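Local coordinates for phosphogluconate dehydrogenase NAD-binding putative C-terminal domain-containing protein (Sinorhizobium meliloti, PDB 4EZB) that is of unknown function but is probably an oxidoreductase, with a Rossmann-like domain joined to a helical one, at residues Ser38-Leu43 and Val151-Glu156; Asp113-Ile118 and Arg166-Val170; Thr249-Ala254 and Ala287-Met291; Met196-Val200 and Glu259-Ala263. All coordinates share one frame; numbering follows the deposited sequence.

Contact 1: residues Ser38-Leu43 and Val151-Glu156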
loop_
_atom_site.group_PDB
_atom_site.type_symbol
_atom_site.label_atom_id
_atom_site.label_comp_id
_atom_site.label_asym_id
_atom_site.label_seq_id
_atom_site.Cartn_x
_atom_site.Cartn_y
_atom_site.Cartn_z
ATOM N N SER A 38 -8.098 -23.768 -25.319
ATOM C CA SER A 38 -6.648 -23.540 -25.348
ATOM C C SER A 38 -5.858 -24.562 -24.522
ATOM O O SER A 38 -4.839 -25.059 -24.989
ATOM C CB SER A 38 -6.306 -22.126 -24.900
ATOM O OG SER A 38 -7.139 -21.740 -23.828
ATOM N N ILE A 39 -6.322 -24.892 -23.313
ATOM C CA ILE A 39 -5.653 -25.943 -22.538
ATOM C C ILE A 39 -5.657 -27.263 -23.311
ATOM O O ILE A 39 -4.600 -27.872 -23.514
ATOM C CB ILE A 39 -6.236 -26.138 -21.115
ATOM C CG1 ILE A 39 -5.800 -24.984 -20.209
ATOM C CG2 ILE A 39 -5.759 -27.461 -20.518
ATOM C CD1 ILE A 39 -6.588 -24.878 -18.918
ATOM N N ALA A 40 -6.838 -27.692 -23.749
ATOM C CA ALA A 40 -6.971 -28.956 -24.486
ATOM C C ALA A 40 -6.238 -28.877 -25.816
ATOM O O ALA A 40 -5.764 -29.890 -26.335
ATOM C CB ALA A 40 -8.433 -29.302 -24.707
ATOM N N GLY A 41 -6.149 -27.658 -26.347
ATOM C CA GLY A 41 -5.351 -27.369 -27.541
ATOM C C GLY A 41 -3.922 -27.862 -27.426
ATOM O O GLY A 41 -3.506 -28.750 -28.176
ATOM N N GLY A 42 -3.188 -27.302 -26.462
ATOM C CA GLY A 42 -1.782 -27.656 -26.215
ATOM C C GLY A 42 -1.512 -29.098 -25.806
ATOM O O GLY A 42 -0.384 -29.575 -25.912
ATOM N N LEU A 43 -2.539 -29.794 -25.339
ATOM C CA LEU A 43 -2.414 -31.197 -24.947
ATOM C C LEU A 43 -2.774 -32.145 -26.085
ATOM O O LEU A 43 -2.260 -33.268 -26.152
ATOM C CB LEU A 43 -3.342 -31.493 -23.764
ATOM C CG LEU A 43 -2.864 -31.578 -22.312
ATOM C CD1 LEU A 43 -2.180 -30.301 -21.864
ATOM C CD2 LEU A 43 -4.064 -31.875 -21.425
ATOM N N VAL A 151 -5.470 -17.530 -19.920
ATOM C CA VAL A 151 -5.131 -18.841 -20.491
ATOM C C VAL A 151 -4.659 -18.790 -21.958
ATOM O O VAL A 151 -3.635 -19.419 -22.287
ATOM C CB VAL A 151 -6.272 -19.870 -20.277
ATOM C CG1 VAL A 151 -5.824 -21.254 -20.701
ATOM C CG2 VAL A 151 -6.702 -19.888 -18.814
ATOM N N PRO A 152 -5.391 -18.042 -22.836
ATOM C CA PRO A 152 -4.971 -17.876 -24.233
ATOM C C PRO A 152 -3.451 -17.695 -24.467
ATOM O O PRO A 152 -2.881 -18.463 -25.239
ATOM C CB PRO A 152 -5.775 -16.650 -24.693
ATOM C CG PRO A 152 -7.049 -16.753 -23.933
ATOM C CD PRO A 152 -6.714 -17.409 -22.610
ATOM N N PRO A 153 -2.791 -16.730 -23.787
ATOM C CA PRO A 153 -1.358 -16.565 -24.111
ATOM C C PRO A 153 -0.435 -17.712 -23.660
ATOM O O PRO A 153 0.740 -17.714 -24.032
ATOM C CB PRO A 153 -0.970 -15.255 -23.394
ATOM C CG PRO A 153 -2.262 -14.591 -23.021
ATOM C CD PRO A 153 -3.244 -15.712 -22.816
ATOM N N TYR A 154 -0.957 -18.672 -22.884
ATOM C CA TYR A 154 -0.132 -19.754 -22.313
ATOM C C TYR A 154 -0.592 -21.160 -22.657
ATOM O O TYR A 154 0.207 -22.101 -22.617
ATOM C CB TYR A 154 -0.065 -19.633 -20.794
ATOM C CG TYR A 154 0.612 -18.383 -20.317
ATOM C CD1 TYR A 154 1.970 -18.387 -19.994
ATOM C CD2 TYR A 154 -0.102 -17.188 -20.186
ATOM C CE1 TYR A 154 2.600 -17.237 -19.554
ATOM C CE2 TYR A 154 0.516 -16.032 -19.744
ATOM C CZ TYR A 154 1.868 -16.064 -19.430
ATOM O OH TYR A 154 2.491 -14.920 -18.991
ATOM N N ALA A 155 -1.883 -21.302 -22.961
ATOM C CA ALA A 155 -2.507 -22.616 -23.150
ATOM C C ALA A 155 -2.289 -23.550 -21.957
ATOM O O ALA A 155 -2.572 -23.175 -20.828
ATOM C CB ALA A 155 -2.052 -23.257 -24.452
ATOM N N GLU A 156 -1.761 -24.744 -22.198
ATOM C CA GLU A 156 -1.639 -25.766 -21.149
ATOM C C GLU A 156 -0.515 -25.533 -20.111
ATOM O O GLU A 156 -0.369 -26.312 -19.154
ATOM C CB GLU A 156 -1.483 -27.147 -21.786
ATOM C CG GLU A 156 -0.061 -27.501 -22.191
ATOM C CD GLU A 156 0.361 -26.925 -23.531
ATOM O OE1 GLU A 156 -0.015 -25.782 -23.868
ATOM O OE2 GLU A 156 1.104 -27.621 -24.246
#
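The flat group here is the carboxylate of Glu-156, and Gly-42 CA lies over one of its faces, 3.5 Å from Glu-156 CD. Gly-42 O stands obliquely off the same group. It is 3.0 Å from Glu-156 OE2, and both are acceptors, so this is a close approach and not a hydrogen bond. With no side chain on Gly-42, the acid can lie directly on the helix backbone. Glu-156 turns back to reach it, with CG wedged between its own N and C (chi1 84°) and a second bend at chi2. On the way Glu-156 CB passes 3.2 Å from Leu-43 CD1.

Residues 38-43 belong to helix 34-44, which follows strand 26-30. The turn and the start of the helix carry a GxGxxA pattern, consistent with a Rossmann-type dinucleotide fold. Residues 151-156 are a loop laid against that helix.

At the other end of the contact, the Val-151 CG1 methyl touches two residues. It meets Ser-38 OG at 3.4 Å and Ile-39 CG1 at 3.8 Å. The Ser-38 hydroxyl bonds to Glu-34 O and Ala-35 O within the helix. Between the two ends, Ala-155 CB sits 3.4 Å from Ser-38 O.

Contact 2: residues Asp113-Ile118 and Arg166-Val170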
loop_
_atom_site.group_PDB
_atom_site.type_symbol
_atom_site.label_atom_id
_atom_site.label_comp_id
_atom_site.label_asym_id
_atom_site.label_seq_id
_atom_site.Cartn_x
_atom_site.Cartn_y
_atom_site.Cartn_z
ATOM N N ASP A 113 -13.713 -43.731 -7.443
ATOM C CA ASP A 113 -13.024 -43.435 -6.186
ATOM C C ASP A 113 -11.513 -43.180 -6.306
ATOM O O ASP A 113 -10.877 -42.773 -5.336
ATOM C CB ASP A 113 -13.340 -44.470 -5.093
ATOM C CG ASP A 113 -12.884 -45.868 -5.451
ATOM O OD1 ASP A 113 -13.189 -46.336 -6.572
ATOM O OD2 ASP A 113 -12.237 -46.508 -4.593
ATOM N N GLU A 114 -10.935 -43.402 -7.479
ATOM C CA GLU A 114 -9.551 -42.986 -7.684
ATOM C C GLU A 114 -9.457 -41.584 -8.310
ATOM O O GLU A 114 -8.410 -40.930 -8.240
ATOM C CB GLU A 114 -8.776 -44.031 -8.498
ATOM C CG GLU A 114 -8.095 -45.080 -7.622
ATOM C CD GLU A 114 -7.997 -46.464 -8.255
ATOM O OE1 GLU A 114 -8.846 -46.813 -9.108
ATOM O OE2 GLU A 114 -7.072 -47.219 -7.878
ATOM N N ALA A 115 -10.562 -41.117 -8.883
ATOM C CA ALA A 115 -10.543 -39.899 -9.690
ATOM C C ALA A 115 -10.341 -38.629 -8.857
ATOM O O ALA A 115 -10.760 -38.557 -7.709
ATOM C CB ALA A 115 -11.817 -39.791 -10.501
ATOM N N VAL A 116 -9.695 -37.637 -9.462
ATOM C CA VAL A 116 -9.521 -36.329 -8.843
ATOM C C VAL A 116 -10.303 -35.264 -9.641
ATOM O O VAL A 116 -10.140 -35.156 -10.846
ATOM C CB VAL A 116 -8.021 -35.956 -8.744
ATOM C CG1 VAL A 116 -7.854 -34.619 -8.042
ATOM C CG2 VAL A 116 -7.234 -37.034 -8.001
ATOM N N PHE A 117 -11.192 -34.543 -8.963
ATOM C CA PHE A 117 -11.898 -33.381 -9.506
ATOM C C PHE A 117 -11.064 -32.165 -9.121
ATOM O O PHE A 117 -10.841 -31.928 -7.916
ATOM C CB PHE A 117 -13.259 -33.311 -8.820
ATOM C CG PHE A 117 -14.196 -32.264 -9.376
ATOM C CD1 PHE A 117 -15.059 -32.572 -10.429
ATOM C CD2 PHE A 117 -14.255 -30.996 -8.803
ATOM C CE1 PHE A 117 -15.960 -31.620 -10.920
ATOM C CE2 PHE A 117 -15.143 -30.040 -9.274
ATOM C CZ PHE A 117 -16.002 -30.355 -10.342
ATOM N N ILE A 118 -10.551 -31.432 -10.113
ATOM C CA ILE A 118 -9.807 -30.220 -9.841
ATOM C C ILE A 118 -10.676 -29.031 -10.215
ATOM O O ILE A 118 -11.101 -28.871 -11.364
ATOM C CB ILE A 118 -8.457 -30.132 -10.612
ATOM C CG1 ILE A 118 -7.616 -31.397 -10.451
ATOM C CG2 ILE A 118 -7.653 -28.922 -10.146
ATOM C CD1 ILE A 118 -6.305 -31.336 -11.221
ATOM N N ARG A 166 -4.382 -34.556 -2.356
ATOM C CA ARG A 166 -3.733 -35.085 -3.568
ATOM C C ARG A 166 -3.132 -34.052 -4.530
ATOM O O ARG A 166 -2.767 -34.382 -5.660
ATOM C CB ARG A 166 -4.679 -36.053 -4.292
ATOM C CG ARG A 166 -5.065 -37.230 -3.390
ATOM C CD ARG A 166 -6.134 -38.128 -3.999
ATOM N NE ARG A 166 -5.615 -38.903 -5.118
ATOM C CZ ARG A 166 -6.348 -39.694 -5.905
ATOM N NH1 ARG A 166 -7.661 -39.846 -5.702
ATOM N NH2 ARG A 166 -5.759 -40.322 -6.912
ATOM N N ALA A 167 -2.986 -32.821 -4.067
ATOM C CA ALA A 167 -2.394 -31.753 -4.884
ATOM C C ALA A 167 -0.990 -32.082 -5.406
ATOM O O ALA A 167 -0.694 -31.840 -6.574
ATOM C CB ALA A 167 -2.366 -30.438 -4.108
ATOM N N VAL A 168 -0.122 -32.621 -4.551
ATOM C CA VAL A 168 1.249 -32.961 -4.990
ATOM C C VAL A 168 1.119 -33.998 -6.095
ATOM O O VAL A 168 1.665 -33.820 -7.180
ATOM C CB VAL A 168 2.119 -33.479 -3.825
ATOM C CG1 VAL A 168 3.363 -34.199 -4.323
ATOM C CG2 VAL A 168 2.458 -32.325 -2.892
ATOM N N GLU A 169 0.338 -35.046 -5.814
ATOM C CA GLU A 169 0.065 -36.111 -6.757
ATOM C C GLU A 169 -0.479 -35.650 -8.107
ATOM O O GLU A 169 0.030 -36.089 -9.135
ATOM C CB GLU A 169 -0.845 -37.174 -6.126
ATOM C CG GLU A 169 -1.326 -38.213 -7.117
ATOM C CD GLU A 169 -2.507 -38.997 -6.609
ATOM O OE1 GLU A 169 -2.770 -39.013 -5.378
ATOM O OE2 GLU A 169 -3.183 -39.600 -7.457
ATOM N N VAL A 170 -1.498 -34.776 -8.125
ATOM C CA VAL A 170 -2.022 -34.299 -9.410
ATOM C C VAL A 170 -1.065 -33.354 -10.122
ATOM O O VAL A 170 -0.920 -33.444 -11.324
ATOM C CB VAL A 170 -3.477 -33.717 -9.374
ATOM C CG1 VAL A 170 -4.406 -34.654 -8.651
ATOM C CG2 VAL A 170 -3.558 -32.317 -8.772
#
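Arg-166 lays its guanidinium across Val-116, with Val-116 CG2 3.5 Å from Arg-166 CZ and over the centre of one face. The contact belongs to the Rossmann-like sheet domain. Strand 116-119 supplies one side. Helix 167-175 supplies the other, and it is the crossover between the parallel strands 159-163 and 180-185. Arg-166 occupies the N-cap position of that helix.

The guanidinium works along its edge as well as its face. Arg-166 NH1 bonds to Glu-114 O at 2.9 Å, coming from above the carbonyl plane. NH2 makes a weak second bond to the same oxygen. On its other side the group grips Glu-169 side-on in a salt bridge. Arg-166 NE donates to Glu-169 OE1 at 2.9 Å, and NH2 donates to OE2 at 2.7 Å. Both carboxylate oxygens lie near the guanidinium plane, and the two bonds are nearly straight, at 167° and 166°. A bend at chi3 (71°) swings the head round into this position. NH1 also bonds to Ser-141 OG, so partners on several sides fix the rotation of the group. Cutting Arg-166 back to an alanine is likely to leave Glu-169 without its charge mate, Glu-114 O without these donors, and Val-116 CG2 with its cover gone.

Deeper in, Val-170 packs against the strand and also touches Val-143 of the neighbouring strand 141-147. The two valines meet at a slant, Val-170 CG1 3.5 Å from Val-116 CG1. The other methyl, Val-170 CG2, meets Ile-118 CD1 tip to tip at 3.8 Å.

Contact 3: residues Thr249-Ala254 and Ala287-Met291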
loop_
_atom_site.group_PDB
_atom_site.type_symbol
_atom_site.label_atom_id
_atom_site.label_comp_id
_atom_site.label_asym_id
_atom_site.label_seq_id
_atom_site.Cartn_x
_atom_site.Cartn_y
_atom_site.Cartn_z
ATOM N N THR A 249 -4.029 0.555 -14.199
ATOM C CA THR A 249 -5.302 1.181 -13.784
ATOM C C THR A 249 -6.039 1.781 -14.990
ATOM O O THR A 249 -7.262 1.654 -15.098
ATOM C CB THR A 249 -5.109 2.304 -12.748
ATOM O OG1 THR A 249 -4.190 1.881 -11.737
ATOM C CG2 THR A 249 -6.449 2.694 -12.085
ATOM N N PHE A 250 -5.295 2.424 -15.890
ATOM C CA PHE A 250 -5.881 3.011 -17.091
ATOM C C PHE A 250 -6.567 1.923 -17.934
ATOM O O PHE A 250 -7.783 1.958 -18.140
ATOM C CB PHE A 250 -4.812 3.762 -17.914
ATOM C CG PHE A 250 -5.318 4.328 -19.221
ATOM C CD1 PHE A 250 -6.424 5.179 -19.259
ATOM C CD2 PHE A 250 -4.676 4.031 -20.415
ATOM C CE1 PHE A 250 -6.889 5.702 -20.455
ATOM C CE2 PHE A 250 -5.140 4.553 -21.619
ATOM C CZ PHE A 250 -6.245 5.389 -21.637
ATOM N N GLU A 251 -5.774 0.945 -18.367
ATOM C CA GLU A 251 -6.225 -0.091 -19.280
ATOM C C GLU A 251 -7.220 -1.064 -18.635
ATOM O O GLU A 251 -8.349 -1.172 -19.086
ATOM C CB GLU A 251 -5.026 -0.829 -19.875
ATOM C CG GLU A 251 -5.239 -1.256 -21.317
ATOM C CD GLU A 251 -4.169 -2.207 -21.827
ATOM O OE1 GLU A 251 -3.230 -2.535 -21.066
ATOM O OE2 GLU A 251 -4.276 -2.637 -22.998
ATOM N N HIS A 252 -6.814 -1.745 -17.569
ATOM C CA HIS A 252 -7.612 -2.856 -17.021
ATOM C C HIS A 252 -8.286 -2.528 -15.698
ATOM O O HIS A 252 -8.598 -3.430 -14.928
ATOM C CB HIS A 252 -6.749 -4.116 -16.827
ATOM C CG HIS A 252 -5.876 -4.452 -17.997
ATOM N ND1 HIS A 252 -4.499 -4.355 -17.950
ATOM C CD2 HIS A 252 -6.179 -4.885 -19.245
ATOM C CE1 HIS A 252 -3.993 -4.711 -19.117
ATOM N NE2 HIS A 252 -4.991 -5.036 -19.921
ATOM N N GLY A 253 -8.512 -1.247 -15.424
ATOM C CA GLY A 253 -9.015 -0.838 -14.108
ATOM C C GLY A 253 -10.280 -1.560 -13.677
ATOM O O GLY A 253 -10.445 -1.895 -12.496
ATOM N N ALA A 254 -11.168 -1.798 -14.641
ATOM C CA ALA A 254 -12.437 -2.475 -14.383
ATOM C C ALA A 254 -12.199 -3.878 -13.795
ATOM O O ALA A 254 -12.647 -4.164 -12.679
ATOM C CB ALA A 254 -13.281 -2.543 -15.648
ATOM N N ALA A 287 -10.247 5.791 -9.968
ATOM C CA ALA A 287 -9.164 6.287 -10.822
ATOM C C ALA A 287 -9.340 5.875 -12.281
ATOM O O ALA A 287 -9.094 6.683 -13.196
ATOM C CB ALA A 287 -7.806 5.836 -10.302
ATOM N N HIS A 288 -9.776 4.634 -12.488
ATOM C CA HIS A 288 -10.100 4.144 -13.829
ATOM C C HIS A 288 -11.183 5.012 -14.498
ATOM O O HIS A 288 -11.036 5.444 -15.654
ATOM C CB HIS A 288 -10.560 2.690 -13.765
ATOM C CG HIS A 288 -10.967 2.138 -15.093
ATOM N ND1 HIS A 288 -10.054 1.651 -16.009
ATOM C CD2 HIS A 288 -12.183 2.025 -15.676
ATOM C CE1 HIS A 288 -10.691 1.249 -17.092
ATOM N NE2 HIS A 288 -11.984 1.457 -16.914
ATOM N N ALA A 289 -12.266 5.248 -13.757
ATOM C CA ALA A 289 -13.362 6.130 -14.189
ATOM C C ALA A 289 -12.828 7.529 -14.500
ATOM O O ALA A 289 -13.087 8.088 -15.573
ATOM C CB ALA A 289 -14.463 6.186 -13.123
ATOM N N ALA A 290 -12.066 8.078 -13.556
ATOM C CA ALA A 290 -11.474 9.397 -13.691
ATOM C C ALA A 290 -10.677 9.560 -14.986
ATOM O O ALA A 290 -10.712 10.627 -15.607
ATOM C CB ALA A 290 -10.589 9.694 -12.482
HETATM N N MSE A 291 -9.983 8.503 -15.404
HETATM C CA MSE A 291 -9.094 8.595 -16.571
HETATM C C MSE A 291 -9.719 8.323 -17.929
HETATM O O MSE A 291 -9.128 8.679 -18.948
HETATM C CB MSE A 291 -7.918 7.659 -16.363
HETATM C CG MSE A 291 -7.004 8.214 -15.268
HETATM SE SE MSE A 291 -5.315 7.178 -15.253
HETATM C CE MSE A 291 -6.057 5.624 -14.278
#
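The hydrogen bond of this contact runs from His-288 to the backbone of Thr-249. His-288 ND1 donates to Thr-249 O at 2.9 Å with an N-H...O angle of 164°. The oxygen lies in the ring plane, and the donor meets it nearly head-on along the C=O direction. Phe-250 O is also near the ring edge, 3.1 Å from His-288 ND1.

Ring packing comes next. Ala-254 N lies over the centre of one face of the imidazole, with Gly-253 C toward the rim of that face. Gly-253 CA comes to 3.3 Å from His-288 ND1, and a CB there would collide with the ring. His-288 CG is anti to its own N (chi1 177°), which carries the ring out across helix 238-268. The side chain is thus a knob in a hole formed by Thr-249, Phe-250, Gly-253 and Ala-254.

Both helices lie in the helical domain, where 275-291 packs across 238-268. The short segments cross at -123°, with axes 8.5 Å apart. A leucine in place of His-288 would probably leave Thr-249 O without this donor, and Gly-253 and Ala-254 without the flat ring against them.

Apolar contacts complete the interface. The methyl Met-291 CE, on a selenomethionine, meets Thr-249 CG2 at 3.7 Å, the two side chains crossing at about a right angle. Thr-249 CG2 also touches Ala-287 CB at 3.9 Å, while its hydroxyl bonds to Glu-206. The ring of Phe-250 borders Met-291, with Phe-250 CD1 4.1 Å from Met-291 CB.

Contact 4: residues Met196-Val200 and Glu259-Ala263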
loop_
_atom_site.group_PDB
_atom_site.type_symbol
_atom_site.label_atom_id
_atom_site.label_comp_id
_atom_site.label_asym_id
_atom_site.label_seq_id
_atom_site.Cartn_x
_atom_site.Cartn_y
_atom_site.Cartn_z
HETATM N N MSE A 196 -5.705 -14.707 -4.268
HETATM C CA MSE A 196 -6.418 -13.531 -3.785
HETATM C C MSE A 196 -5.588 -12.613 -2.921
HETATM O O MSE A 196 -5.616 -11.388 -3.109
HETATM C CB MSE A 196 -7.610 -14.005 -2.980
HETATM C CG MSE A 196 -8.852 -13.322 -3.518
HETATM SE SE MSE A 196 -9.662 -14.358 -4.986
HETATM C CE MSE A 196 -9.853 -16.104 -4.092
ATOM N N ILE A 197 -4.868 -13.173 -1.956
ATOM C CA ILE A 197 -4.035 -12.349 -1.073
ATOM C C ILE A 197 -2.881 -11.645 -1.825
ATOM O O ILE A 197 -2.495 -10.519 -1.498
ATOM C CB ILE A 197 -3.550 -13.161 0.137
ATOM C CG1 ILE A 197 -4.762 -13.531 1.013
ATOM C CG2 ILE A 197 -2.559 -12.364 0.984
ATOM C CD1 ILE A 197 -4.512 -14.711 1.939
ATOM N N ARG A 198 -2.351 -12.318 -2.835
ATOM C CA ARG A 198 -1.276 -11.811 -3.671
ATOM C C ARG A 198 -1.728 -10.507 -4.332
ATOM O O ARG A 198 -0.909 -9.624 -4.583
ATOM C CB ARG A 198 -0.945 -12.851 -4.741
ATOM C CG ARG A 198 0.106 -12.432 -5.748
ATOM C CD ARG A 198 0.318 -13.489 -6.829
ATOM N NE ARG A 198 1.157 -12.960 -7.905
ATOM C CZ ARG A 198 0.703 -12.510 -9.076
ATOM N NH1 ARG A 198 -0.597 -12.540 -9.365
ATOM N NH2 ARG A 198 1.560 -12.040 -9.976
ATOM N N SER A 199 -3.027 -10.409 -4.608
ATOM C CA SER A 199 -3.644 -9.191 -5.158
ATOM C C SER A 199 -3.562 -7.998 -4.250
ATOM O O SER A 199 -3.488 -6.863 -4.724
ATOM C CB SER A 199 -5.116 -9.432 -5.448
ATOM O OG SER A 199 -5.279 -9.743 -6.805
ATOM N N VAL A 200 -3.574 -8.260 -2.945
ATOM C CA VAL A 200 -3.633 -7.216 -1.934
ATOM C C VAL A 200 -2.405 -6.324 -1.961
ATOM O O VAL A 200 -2.524 -5.100 -1.959
ATOM C CB VAL A 200 -3.878 -7.819 -0.532
ATOM C CG1 VAL A 200 -3.710 -6.779 0.575
ATOM C CG2 VAL A 200 -5.269 -8.417 -0.502
ATOM N N GLU A 259 -11.049 -8.312 -9.210
ATOM C CA GLU A 259 -9.990 -9.033 -8.475
ATOM C C GLU A 259 -9.800 -8.545 -7.024
ATOM O O GLU A 259 -9.560 -9.354 -6.120
ATOM C CB GLU A 259 -8.654 -8.927 -9.219
ATOM C CG GLU A 259 -8.668 -9.466 -10.641
ATOM C CD GLU A 259 -7.414 -9.101 -11.415
ATOM O OE1 GLU A 259 -6.299 -9.347 -10.903
ATOM O OE2 GLU A 259 -7.542 -8.573 -12.542
HETATM N N MSE A 260 -9.900 -7.226 -6.821
HETATM C CA MSE A 260 -9.812 -6.602 -5.485
HETATM C C MSE A 260 -11.031 -6.875 -4.634
HETATM O O MSE A 260 -10.894 -7.173 -3.444
HETATM C CB MSE A 260 -9.571 -5.087 -5.580
HETATM C CG MSE A 260 -8.747 -4.543 -4.407
HETATM SE SE MSE A 260 -7.140 -5.644 -4.054
HETATM C CE MSE A 260 -6.145 -4.512 -2.783
ATOM N N THR A 261 -12.223 -6.776 -5.233
ATOM C CA THR A 261 -13.491 -7.044 -4.536
ATOM C C THR A 261 -13.550 -8.480 -4.014
ATOM O O THR A 261 -14.034 -8.727 -2.908
ATOM C CB THR A 261 -14.721 -6.781 -5.434
ATOM O OG1 THR A 261 -14.544 -5.557 -6.157
ATOM C CG2 THR A 261 -16.009 -6.703 -4.593
ATOM N N GLU A 262 -13.052 -9.417 -4.816
ATOM C CA GLU A 262 -12.979 -10.817 -4.427
ATOM C C GLU A 262 -12.001 -10.981 -3.277
ATOM O O GLU A 262 -12.296 -11.700 -2.318
ATOM C CB GLU A 262 -12.564 -11.686 -5.611
ATOM C CG GLU A 262 -13.655 -11.893 -6.650
ATOM C CD GLU A 262 -13.105 -11.994 -8.065
ATOM O OE1 GLU A 262 -11.893 -12.280 -8.231
ATOM O OE2 GLU A 262 -13.884 -11.775 -9.020
ATOM N N ALA A 263 -10.849 -10.306 -3.372
ATOM C CA ALA A 263 -9.813 -10.382 -2.334
ATOM C C ALA A 263 -10.282 -9.904 -0.952
ATOM O O ALA A 263 -9.974 -10.547 0.063
ATOM C CB ALA A 263 -8.543 -9.671 -2.769
#
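Met-196, a selenomethionine, reaches from helix 190-218 onto Ala-263 and Glu-262 of helix 238-268. Its CB points at the other helix, but the next atom makes the close contact. Met-196 CG is 3.3 Å from Ala-263 CA, tighter than usual for two carbons. It also lies 3.7 Å from Ala-263 CB. The chain then bends at chi2 (89°), which brings the selenium to Glu-262. Met-196 SE meets Glu-262 CB at 4.0 Å, with the two side chains roughly perpendicular. A second bend, at chi3, turns the CE methyl away from Glu-262.

Ala-263 CB fits close to the facing helix, 3.4 Å from Met-196 O. Val-200 CG2 closes on the same methyl at 4.2 Å. Further along, Met-260 reaches back with its own tip. Met-260 SE lies 3.9 Å from Ser-199 O, and the CE methyl is 3.8 Å from Val-200 O. The segments cross at -112°. Val-200 also packs on Ala-212 of the second subunit, so helix 190-218 borders that subunit here.

Lys-203 NZ holds Ser-199 OG by a hydrogen bond and Glu-259 OE1 by a salt bridge, a polar tie between the helices. Within the two segments, carbon and selenium lie against carbons and backbone oxygens, so their crossing depends on close fit.

From the N terminus, contact 1 opens on helix 34-44 and closes at the loop before strand 159-163. Contact 2 opens inside that span, at strand 116-119, and closes later on helix 167-175. The two therefore cross, and both tie parts of the sheet domain together, with centres about 21 Å apart. The chain then enters the long helix 190-218, where contact 4 opens. Contact 4 closes at residues 259-263, after contact 3 has opened at 249-254 on the same helix 238-268. Contact 3 closes on helix 275-291, so this pair crosses too. Both lie in the helical domain, in series with the first pair. Contacts 2 and 3 are on opposite sides of the chain's centre.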